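Local atomic coordinates of putative monooxygenase Rv0793 (Mycobacterium tuberculosis, PDB entry 1Y0H), a protein that is a putative homodimeric monooxygenase that might take part in antibiotic biosynthesis or scavenge reactive oxygen species. Residues A[8-13]-A[55-60]. Residues are numbered along the deposited sequence; the frame is centred on the assembly and turned at random. Where two conformers were deposited one is given.
Sequences VIARFM and LFERYR
V8 and A10 each exchange two backbone hydrogen bonds with a residue of the neighbouring antiparallel strand, V8 with E57 and A10 with L55. The shortest run from V8 N to E57 O and from L55 N to A10 O, both 2.8 Å. Between these two hydrogen-bonded pairs sits the non-hydrogen-bonded pair I9–F56, where I9 CA lies 3.4 Å from L55 O in a CA-H...O contact. Both strands are central in the ferredoxin-like sheet, flanked by strands 39-47 and 90-96.

Apolar contacts differ on the two faces. On one, I9 CG1 meets the edge of the F56 ring, 3.5 Å from CD2; with CG anti to the backbone N (chi1 -166°), that ring swings back toward I9. A branched aliphatic and a flat ring suit this face because it is buried against the second subunit, where I9 packs on its counterpart and F56 stacks on F56 of that chain. On the other face, L55 CD1 lies 3.8 Å from F12 CE1. The A10 methyl lies near both L55 CB and E57 OE2, a position suited to a small residue. Branched V8 serves two neighbours, CG2 at the Y59 ring edge and CG1 near E57 OE2.

The polar element of this second face is E57, its extended chain carrying the carboxylate past V8. Within the same strand, Y59 OH donates to E57 OE1 (2.8 Å) from the anti side, helping fix the group's rotation. The buried carboxylate thus lies between V8, A10 and the Y59 hydroxyl, with Y42 and H68 of helix 62-69 also touching E57; a nearby acetate ion, probably from the crystallisation liquor, may mark a pocket.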
loop_
_atom_site.group_PDB
_atom_site.type_symbol
_atom_site.label_atom_id
_atom_site.label_comp_id
_atom_site.label_asym_id
_atom_site.label_seq_id
_atom_site.Cartn_x
_atom_site.Cartn_y
_atom_site.Cartn_z
ATOM N N VAL A 8 4.656 0.431 -5.258
ATOM C CA VAL A 8 3.690 1.356 -5.826
ATOM C C VAL A 8 2.340 1.024 -5.221
ATOM O O VAL A 8 1.988 -0.157 -5.075
ATOM C CB VAL A 8 3.578 1.205 -7.373
ATOM C CG1 VAL A 8 2.581 2.205 -7.959
ATOM C CG2 VAL A 8 4.937 1.365 -8.035
ATOM N N ILE A 9 1.612 2.065 -4.827
ATOM C CA ILE A 9 0.201 1.911 -4.487
ATOM C C ILE A 9 -0.573 2.595 -5.596
ATOM O O ILE A 9 -0.301 3.744 -5.928
ATOM C CB ILE A 9 -0.154 2.572 -3.134
ATOM C CG1 ILE A 9 0.590 1.890 -1.999
ATOM C CG2 ILE A 9 -1.689 2.516 -2.871
ATOM C CD1 ILE A 9 0.528 2.667 -0.665
ATOM N N ALA A 10 -1.551 1.890 -6.155
ATOM C CA ALA A 10 -2.425 2.485 -7.168
ATOM C C ALA A 10 -3.851 2.302 -6.691
ATOM O O ALA A 10 -4.283 1.168 -6.425
ATOM C CB ALA A 10 -2.226 1.819 -8.516
ATOM N N ARG A 11 -4.572 3.413 -6.604
ATOM C CA ARG A 11 -5.965 3.417 -6.127
ATOM C C ARG A 11 -6.905 3.774 -7.261
ATOM O O ARG A 11 -6.678 4.762 -7.978
ATOM C CB ARG A 11 -6.137 4.411 -4.972
ATOM C CG ARG A 11 -5.079 4.270 -3.901
ATOM C CD ARG A 11 -5.398 5.100 -2.663
ATOM N NE ARG A 11 -5.817 4.205 -1.583
ATOM C CZ ARG A 11 -5.172 4.038 -0.431
ATOM N NH1 ARG A 11 -5.642 3.172 0.445
ATOM N NH2 ARG A 11 -4.078 4.737 -0.132
ATOM N N PHE A 12 -7.963 2.968 -7.410
ATOM C CA PHE A 12 -8.927 3.125 -8.509
ATOM C C PHE A 12 -10.310 3.344 -7.944
ATOM O O PHE A 12 -10.757 2.578 -7.089
ATOM C CB PHE A 12 -8.971 1.879 -9.392
ATOM C CG PHE A 12 -7.629 1.443 -9.903
ATOM C CD1 PHE A 12 -6.773 0.689 -9.098
ATOM C CD2 PHE A 12 -7.229 1.781 -11.192
ATOM C CE1 PHE A 12 -5.513 0.300 -9.581
ATOM C CE2 PHE A 12 -5.989 1.380 -11.685
ATOM C CZ PHE A 12 -5.132 0.647 -10.880
ATOM N N MET A 13 -10.993 4.371 -8.444
ATOM C CA MET A 13 -12.333 4.679 -7.974
ATOM C C MET A 13 -13.317 4.538 -9.143
ATOM O O MET A 13 -13.616 5.506 -9.844
ATOM C CB MET A 13 -12.368 6.069 -7.311
ATOM C CG MET A 13 -11.560 6.180 -6.014
ATOM S SD MET A 13 -9.750 6.254 -6.277
ATOM C CE MET A 13 -9.163 6.874 -4.691
ATOM N N LEU A 55 -4.195 -1.616 -5.870
ATOM C CA LEU A 55 -3.066 -2.508 -6.161
ATOM C C LEU A 55 -1.916 -2.123 -5.270
ATOM O O LEU A 55 -1.604 -0.939 -5.131
ATOM C CB LEU A 55 -2.612 -2.400 -7.631
ATOM C CG LEU A 55 -3.450 -3.154 -8.659
ATOM C CD1 LEU A 55 -3.071 -2.619 -10.030
ATOM C CD2 LEU A 55 -3.224 -4.669 -8.598
ATOM N N PHE A 56 -1.305 -3.124 -4.641
ATOM C CA PHE A 56 -0.007 -2.915 -4.024
ATOM C C PHE A 56 1.014 -3.706 -4.827
ATOM O O PHE A 56 0.866 -4.907 -5.010
ATOM C CB PHE A 56 0.004 -3.333 -2.551
ATOM C CG PHE A 56 1.210 -2.835 -1.817
ATOM C CD1 PHE A 56 2.273 -3.679 -1.535
ATOM C CD2 PHE A 56 1.292 -1.511 -1.435
ATOM C CE1 PHE A 56 3.408 -3.202 -0.866
ATOM C CE2 PHE A 56 2.425 -1.020 -0.766
ATOM C CZ PHE A 56 3.484 -1.878 -0.494
ATOM N N GLU A 57 2.049 -3.013 -5.294
ATOM C CA GLU A 57 3.040 -3.584 -6.201
ATOM C C GLU A 57 4.429 -3.385 -5.623
ATOM O O GLU A 57 4.726 -2.336 -5.061
ATOM C CB GLU A 57 2.987 -2.864 -7.550
ATOM C CG GLU A 57 1.588 -2.574 -8.039
ATOM C CD GLU A 57 1.532 -1.668 -9.251
ATOM O OE1 GLU A 57 2.543 -1.550 -10.006
ATOM O OE2 GLU A 57 0.444 -1.079 -9.454
ATOM N N ARG A 58 5.268 -4.409 -5.754
ATOM C CA ARG A 58 6.656 -4.323 -5.314
ATOM C C ARG A 58 7.564 -4.793 -6.438
ATOM O O ARG A 58 7.341 -5.861 -7.000
ATOM C CB ARG A 58 6.881 -5.233 -4.104
ATOM C CG ARG A 58 6.259 -4.794 -2.795
ATOM C CD ARG A 58 6.634 -5.865 -1.760
ATOM N NE ARG A 58 6.123 -5.620 -0.416
ATOM C CZ ARG A 58 5.030 -6.185 0.086
ATOM N NH1 ARG A 58 4.655 -5.898 1.323
ATOM N NH2 ARG A 58 4.307 -7.023 -0.650
ATOM N N TYR A 59 8.604 -4.004 -6.716
ATOM C CA TYR A 59 9.558 -4.264 -7.791
ATOM C C TYR A 59 10.955 -4.343 -7.214
ATOM O O TYR A 59 11.271 -3.678 -6.234
ATOM C CB TYR A 59 9.454 -3.195 -8.889
ATOM C CG TYR A 59 8.082 -3.224 -9.508
ATOM C CD1 TYR A 59 7.768 -4.143 -10.507
ATOM C CD2 TYR A 59 7.078 -2.368 -9.055
ATOM C CE1 TYR A 59 6.475 -4.209 -11.053
ATOM C CE2 TYR A 59 5.781 -2.430 -9.596
ATOM C CZ TYR A 59 5.497 -3.362 -10.587
ATOM O OH TYR A 59 4.224 -3.427 -11.124
ATOM N N ARG A 60 11.787 -5.165 -7.837
ATOM C CA ARG A 60 13.132 -5.405 -7.343
ATOM C C ARG A 60 14.029 -4.178 -7.515
ATOM O O ARG A 60 15.049 -4.058 -6.844
ATOM C CB ARG A 60 13.731 -6.643 -8.021
ATOM C CG ARG A 60 12.829 -7.870 -7.851
ATOM C CD ARG A 60 13.540 -9.215 -7.987
ATOM N NE ARG A 60 12.853 -10.204 -7.148
ATOM C CZ ARG A 60 11.779 -10.905 -7.510
ATOM N NH1 ARG A 60 11.248 -10.766 -8.718
ATOM N NH2 ARG A 60 11.237 -11.760 -6.655
#